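Local structure of adhesion and penetration protein autotransporter (Haemophilus influenzae, 3SYJ) at residues Gln186-Gly198 with Glu248-Phe259. The protein promotes bacterial adherence to and invasion of host cells, self-associates between bacteria, and is probably a serine protease. Sequence-based numbering, arbitrary orientation.
Sequences QRGAGNGYSYLGG and ENGFQLVRKSYF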
# COMPACT_ATOMS: atom_id res chain seq x y z
N GLN A 186 25.51 36.97 -53.62
CA GLN A 186 25.06 37.23 -54.98
C GLN A 186 25.93 38.30 -55.64
O GLN A 186 26.11 39.38 -55.10
CB GLN A 186 23.60 37.65 -54.97
CG GLN A 186 23.04 38.01 -56.33
CD GLN A 186 22.96 36.81 -57.27
OE1 GLN A 186 23.85 36.61 -58.09
NE2 GLN A 186 21.90 36.02 -57.15
N ARG A 187 26.43 38.00 -56.83
CA ARG A 187 27.45 38.83 -57.45
C ARG A 187 27.25 38.98 -58.96
O ARG A 187 28.22 38.89 -59.72
CB ARG A 187 28.83 38.22 -57.18
CG ARG A 187 29.96 39.22 -57.04
CD ARG A 187 30.16 39.59 -55.59
NE ARG A 187 31.57 39.82 -55.21
CZ ARG A 187 32.63 39.24 -55.76
NH1 ARG A 187 32.50 38.36 -56.75
NH2 ARG A 187 33.85 39.54 -55.32
N GLY A 188 26.02 39.18 -59.40
CA GLY A 188 25.79 39.38 -60.81
C GLY A 188 25.27 38.15 -61.54
O GLY A 188 25.82 37.05 -61.42
N ALA A 189 24.20 38.35 -62.31
CA ALA A 189 23.52 37.25 -62.96
C ALA A 189 22.78 37.71 -64.20
O ALA A 189 22.40 38.87 -64.33
CB ALA A 189 22.56 36.59 -61.98
N GLY A 190 22.57 36.78 -65.13
CA GLY A 190 21.89 37.09 -66.37
C GLY A 190 21.17 35.88 -66.93
O GLY A 190 20.74 35.00 -66.18
N ASN A 191 21.03 35.83 -68.25
CA ASN A 191 20.32 34.75 -68.90
C ASN A 191 21.14 33.47 -68.90
O ASN A 191 22.13 33.35 -69.63
CB ASN A 191 19.93 35.14 -70.33
CG ASN A 191 18.79 34.29 -70.89
OD1 ASN A 191 18.80 33.92 -72.07
ND2 ASN A 191 17.81 33.98 -70.04
N GLY A 192 20.73 32.52 -68.07
CA GLY A 192 21.36 31.21 -68.03
C GLY A 192 22.50 31.04 -67.05
O GLY A 192 23.16 30.00 -67.03
N TYR A 193 22.74 32.06 -66.23
CA TYR A 193 23.91 32.03 -65.35
C TYR A 193 23.77 32.87 -64.09
O TYR A 193 22.90 33.73 -63.97
CB TYR A 193 25.15 32.49 -66.12
CG TYR A 193 25.17 33.99 -66.38
CD1 TYR A 193 25.73 34.86 -65.45
CD2 TYR A 193 24.63 34.53 -67.54
CE1 TYR A 193 25.75 36.23 -65.68
CE2 TYR A 193 24.65 35.89 -67.78
CZ TYR A 193 25.21 36.74 -66.84
OH TYR A 193 25.23 38.10 -67.06
N SER A 194 24.66 32.61 -63.14
CA SER A 194 24.76 33.41 -61.93
C SER A 194 26.19 33.31 -61.41
O SER A 194 26.83 32.26 -61.51
CB SER A 194 23.75 32.92 -60.89
OG SER A 194 23.68 33.81 -59.78
N TYR A 195 26.70 34.42 -60.89
CA TYR A 195 28.01 34.44 -60.24
C TYR A 195 27.83 34.65 -58.74
O TYR A 195 27.05 35.50 -58.31
CB TYR A 195 28.89 35.56 -60.82
CG TYR A 195 29.50 35.25 -62.17
CD1 TYR A 195 30.59 34.40 -62.28
CD2 TYR A 195 29.00 35.82 -63.33
CE1 TYR A 195 31.16 34.12 -63.51
CE2 TYR A 195 29.56 35.55 -64.57
CZ TYR A 195 30.64 34.70 -64.65
OH TYR A 195 31.21 34.42 -65.88
N LEU A 196 28.54 33.86 -57.95
CA LEU A 196 28.54 34.04 -56.51
C LEU A 196 29.98 34.14 -56.04
O LEU A 196 30.85 33.40 -56.49
CB LEU A 196 27.83 32.87 -55.82
CG LEU A 196 26.46 32.45 -56.36
CD1 LEU A 196 25.96 31.19 -55.67
CD2 LEU A 196 25.43 33.58 -56.25
N GLY A 197 30.24 35.07 -55.13
CA GLY A 197 31.60 35.34 -54.72
C GLY A 197 31.68 36.29 -53.55
O GLY A 197 30.72 36.97 -53.22
N GLY A 198 32.84 36.32 -52.92
CA GLY A 198 33.04 37.17 -51.76
C GLY A 198 34.22 36.71 -50.93
O GLY A 198 35.10 36.01 -51.42
N GLU A 248 35.44 33.45 -55.91
CA GLU A 248 34.28 33.67 -56.77
C GLU A 248 34.01 32.55 -57.80
O GLU A 248 34.94 31.92 -58.29
CB GLU A 248 34.40 35.03 -57.46
CG GLU A 248 33.24 35.39 -58.35
CD GLU A 248 33.63 36.43 -59.37
OE1 GLU A 248 34.67 36.23 -60.05
OE2 GLU A 248 32.91 37.45 -59.50
N ASN A 249 32.74 32.32 -58.11
CA ASN A 249 32.39 31.24 -59.04
C ASN A 249 31.21 31.56 -59.96
O ASN A 249 30.26 32.23 -59.56
CB ASN A 249 32.08 29.95 -58.28
CG ASN A 249 33.25 29.44 -57.46
OD1 ASN A 249 34.23 28.94 -58.01
ND2 ASN A 249 33.14 29.56 -56.14
N GLY A 250 31.29 31.08 -61.20
CA GLY A 250 30.16 31.18 -62.11
C GLY A 250 29.38 29.88 -62.15
O GLY A 250 29.95 28.79 -62.08
N PHE A 251 28.06 30.00 -62.27
CA PHE A 251 27.17 28.85 -62.31
C PHE A 251 26.30 28.87 -63.54
O PHE A 251 25.73 29.90 -63.89
CB PHE A 251 26.28 28.82 -61.06
CG PHE A 251 27.04 28.61 -59.80
CD1 PHE A 251 27.29 27.34 -59.33
CD2 PHE A 251 27.54 29.70 -59.09
CE1 PHE A 251 28.01 27.14 -58.18
CE2 PHE A 251 28.25 29.51 -57.93
CZ PHE A 251 28.49 28.23 -57.47
N GLN A 252 26.20 27.73 -64.20
CA GLN A 252 25.20 27.56 -65.25
C GLN A 252 23.88 27.13 -64.61
O GLN A 252 23.81 26.09 -63.95
CB GLN A 252 25.67 26.51 -66.25
CG GLN A 252 26.86 26.94 -67.08
CD GLN A 252 26.55 28.13 -67.95
OE1 GLN A 252 27.06 29.22 -67.73
NE2 GLN A 252 25.70 27.93 -68.94
N LEU A 253 22.83 27.94 -64.79
CA LEU A 253 21.52 27.62 -64.23
C LEU A 253 21.00 26.30 -64.81
O LEU A 253 21.36 25.92 -65.92
CB LEU A 253 20.53 28.75 -64.49
CG LEU A 253 20.88 30.12 -63.89
CD1 LEU A 253 19.79 31.14 -64.20
CD2 LEU A 253 21.12 30.05 -62.39
N VAL A 254 20.16 25.59 -64.06
CA VAL A 254 19.64 24.31 -64.53
C VAL A 254 18.58 24.53 -65.60
O VAL A 254 17.86 25.53 -65.57
CB VAL A 254 19.06 23.45 -63.39
CG1 VAL A 254 20.18 22.98 -62.46
CG2 VAL A 254 17.99 24.23 -62.63
N ARG A 255 18.49 23.58 -66.53
CA ARG A 255 17.63 23.74 -67.70
C ARG A 255 16.46 22.76 -67.72
O ARG A 255 16.56 21.66 -68.24
CB ARG A 255 18.48 23.66 -68.97
CG ARG A 255 19.66 24.63 -68.91
CD ARG A 255 20.57 24.57 -70.12
NE ARG A 255 21.81 25.31 -69.88
CZ ARG A 255 22.92 25.14 -70.58
NH1 ARG A 255 22.96 24.27 -71.57
NH2 ARG A 255 24.00 25.85 -70.28
N LYS A 256 15.34 23.19 -67.14
CA LYS A 256 14.17 22.34 -66.96
C LYS A 256 13.52 21.93 -68.29
O LYS A 256 13.02 20.82 -68.43
CB LYS A 256 13.15 23.08 -66.09
CG LYS A 256 11.96 22.26 -65.64
CD LYS A 256 12.16 21.75 -64.22
CE LYS A 256 10.83 21.52 -63.52
NZ LYS A 256 10.05 22.78 -63.33
N SER A 257 13.52 22.84 -69.26
CA SER A 257 12.90 22.57 -70.56
C SER A 257 13.73 21.60 -71.38
O SER A 257 13.19 20.78 -72.12
CB SER A 257 12.72 23.85 -71.36
OG SER A 257 11.46 24.45 -71.08
N TYR A 258 15.04 21.70 -71.25
CA TYR A 258 15.93 20.79 -71.94
C TYR A 258 15.78 19.41 -71.35
O TYR A 258 15.70 18.42 -72.07
CB TYR A 258 17.37 21.26 -71.81
CG TYR A 258 18.41 20.29 -72.30
CD1 TYR A 258 18.53 19.97 -73.65
CD2 TYR A 258 19.31 19.71 -71.41
CE1 TYR A 258 19.50 19.09 -74.09
CE2 TYR A 258 20.29 18.84 -71.84
CZ TYR A 258 20.38 18.53 -73.19
OH TYR A 258 21.35 17.66 -73.62
N PHE A 259 15.72 19.34 -70.03
CA PHE A 259 15.56 18.05 -69.39
C PHE A 259 14.26 17.37 -69.83
O PHE A 259 14.24 16.17 -70.06
CB PHE A 259 15.59 18.14 -67.87
CG PHE A 259 15.24 16.86 -67.21
CD1 PHE A 259 16.15 15.82 -67.17
CD2 PHE A 259 13.97 16.65 -66.68
CE1 PHE A 259 15.83 14.61 -66.57
CE2 PHE A 259 13.64 15.45 -66.09
CZ PHE A 259 14.58 14.43 -66.04
O HOH W 1 22.31 27.58 -67.88
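Leu196 and Phe251 meet on the buried face of two antiparallel strands, 193-196 and 249-253, where CD1 of Leu196 lies 3.6 Å from CE2 of Phe251 and approaches the ring obliquely. Both side chains have CG anti to the carbonyl carbon (chi1 -48° and -65°), which brings the leucine branch beside the CD2-CE2 side of the ring. The backbones pair through two hydrogen-bonded couples, Ser194 with Phe251 and Leu196 with Asn249; the bond from Phe251 N to Ser194 O is 2.7 Å long. On the other face the Tyr195 ring lies obliquely over Gly250, with CD1 3.3 Å and CE1 3.4 Å from Gly250 CA. At one end Arg187 NH1 forms a salt bridge with Glu248 OE2 (2.9 Å), the guanidinium standing nearly perpendicular to the carboxylate and carrying Gly197 C over one face. This ladder belongs to the antiparallel sheet of the N-terminal S6 peptidase domain, which has the chymotrypsin-like fold of clan PA; strand 186-190, joined to 193-196 by a type II turn, is outermost on this side within the chain, and strand 231-238 flanks 249-253 beyond. The side chain of Asn249 lies about 8 Å from that of Ser218, the probable nucleophile. At the far end, Gly192 O accepts a hydrogen bond from Leu253 N, which lies above the carbonyl plane, and a water donates to Gly192 O and Leu253 O while accepting from Arg255 NE.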